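Local coordinates for putative esterase MT1895 (Mycobacterium tuberculosis, PDB 3S4K), which probably acts as a thioesterase of the PaaI family, hydrolysing acyl-CoA thioesters such as 1,4-dihydroxy-2-naphthoyl-CoA, at residues 57-62 against 129-134. Numbering follows the deposited sequence. Where two conformers were deposited one is given.
Sequences GVYCAM and VVARGQ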
# COMPACT_ATOMS: atom_id res chain seq x y z
N GLY A 57 -4.97 -1.15 0.60
CA GLY A 57 -4.03 -0.62 -0.40
C GLY A 57 -4.14 0.87 -0.66
O GLY A 57 -3.15 1.51 -0.99
N VAL A 58 -5.36 1.41 -0.57
CA VAL A 58 -5.59 2.85 -0.77
C VAL A 58 -4.85 3.66 0.28
O VAL A 58 -4.13 4.62 -0.04
CB VAL A 58 -7.10 3.17 -0.73
CG1 VAL A 58 -7.39 4.68 -0.63
CG2 VAL A 58 -7.80 2.53 -1.91
N TYR A 59 -4.99 3.24 1.53
CA TYR A 59 -4.27 3.86 2.64
C TYR A 59 -2.76 3.67 2.52
O TYR A 59 -2.01 4.62 2.71
CB TYR A 59 -4.73 3.32 3.99
CG TYR A 59 -6.19 3.61 4.31
CD1 TYR A 59 -6.71 4.88 4.17
CD2 TYR A 59 -7.01 2.62 4.82
CE1 TYR A 59 -8.05 5.15 4.46
CE2 TYR A 59 -8.34 2.87 5.13
CZ TYR A 59 -8.85 4.13 4.96
OH TYR A 59 -10.17 4.37 5.28
N CYS A 60 -2.32 2.45 2.25
CA CYS A 60 -0.90 2.24 1.93
C CYS A 60 -0.37 3.24 0.91
O CYS A 60 0.69 3.82 1.08
CB CYS A 60 -0.69 0.84 1.43
SG CYS A 60 -0.99 -0.44 2.64
N ALA A 61 -1.12 3.45 -0.17
CA ALA A 61 -0.70 4.31 -1.25
C ALA A 61 -0.67 5.78 -0.85
O ALA A 61 0.26 6.53 -1.18
CB ALA A 61 -1.62 4.09 -2.47
N MET A 62 -1.70 6.19 -0.14
CA MET A 62 -1.80 7.54 0.42
C MET A 62 -0.60 7.85 1.30
O MET A 62 0.06 8.90 1.18
CB MET A 62 -3.04 7.68 1.32
CG MET A 62 -4.32 8.08 0.64
SD MET A 62 -5.52 8.59 1.91
CE MET A 62 -4.95 10.22 2.39
N VAL A 129 -8.72 7.88 13.70
CA VAL A 129 -7.66 7.31 12.88
C VAL A 129 -8.19 6.07 12.17
O VAL A 129 -8.74 5.16 12.81
CB VAL A 129 -6.41 6.96 13.72
CG1 VAL A 129 -5.35 6.29 12.87
CG2 VAL A 129 -5.82 8.23 14.37
N VAL A 130 -8.02 6.05 10.86
CA VAL A 130 -8.38 4.89 10.02
C VAL A 130 -7.17 4.05 9.62
O VAL A 130 -7.31 2.82 9.48
CB VAL A 130 -9.24 5.29 8.76
CG1 VAL A 130 -10.59 5.85 9.19
CG2 VAL A 130 -8.53 6.27 7.87
N ALA A 131 -6.00 4.67 9.46
CA ALA A 131 -4.75 3.98 9.15
C ALA A 131 -3.58 4.85 9.58
O ALA A 131 -3.72 6.09 9.66
CB ALA A 131 -4.67 3.63 7.65
N ARG A 132 -2.43 4.24 9.86
CA ARG A 132 -1.22 4.96 10.29
C ARG A 132 -0.05 4.14 9.80
O ARG A 132 -0.09 2.92 9.91
CB ARG A 132 -1.21 5.08 11.82
CG ARG A 132 -0.01 5.77 12.49
CD ARG A 132 -0.09 5.55 14.02
NE ARG A 132 0.87 6.35 14.77
CZ ARG A 132 2.15 6.04 14.93
NH1 ARG A 132 2.64 4.93 14.38
NH2 ARG A 132 2.95 6.83 15.63
N GLY A 133 0.97 4.78 9.26
CA GLY A 133 2.06 4.03 8.65
C GLY A 133 3.38 4.79 8.69
O GLY A 133 3.39 6.02 8.86
N GLN A 134 4.47 4.06 8.52
CA GLN A 134 5.80 4.65 8.45
C GLN A 134 6.44 4.23 7.17
O GLN A 134 6.37 3.06 6.81
CB GLN A 134 6.65 4.22 9.62
CG GLN A 134 5.98 4.69 10.87
CD GLN A 134 6.68 4.35 12.13
OE1 GLN A 134 7.75 3.73 12.13
NE2 GLN A 134 6.08 4.75 13.23
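The hydroxyl of Tyr59 ends against carbon on Val130: Tyr59 OH lies 3.6 Å from Val130 CG2, a van der Waals contact. This is the hot-dog fold, in which a curled antiparallel sheet wraps around the long helix 56-75; here the early part of that helix meets strand 129-140. Ala61 N is bonded to Gly57 O at 2.9 Å, a regular turn of the helix, while two other backbone atoms find side-chain partners: Gly57 N is bonded to His55 ND1 and Cys60 O to Asn89 ND2.

Two consecutive strand residues serve the one side chain of Tyr59 because of a classic beta bulge. Val130 and Ala131 both lie opposite Ile122 of strand 115-123, and Val130 has a nearly helical backbone (phi -102°, psi -32°). This irregularity breaks the normal alternation, and both CB atoms point toward the helix. Arg132, next along, points its CB away and is exposed, as suits a charged residue.

Tyr59 has CG anti to its carbonyl carbon (chi1 -63°), which carries the ring across to the strand. Val130 applies a single branch to the outer half of the ring: CG2 is 3.6 Å from Tyr59 CE1. Valine suits this place because its short, branched side chain presents CG2 to the ring with few torsions to settle. Ile122, Val54 and Ile97 also touch Tyr59, making its surroundings largely aliphatic.

Ala131 meets the root of the tyrosine, and its small size allows the backbones to approach, with Tyr59 CA and Ala131 CA 6.5 Å apart. The methyl reaches the ring's near end, Ala131 CB lying 3.8 Å from Tyr59 CD2, and it touches Tyr59 CB and CG, each at 3.7 Å.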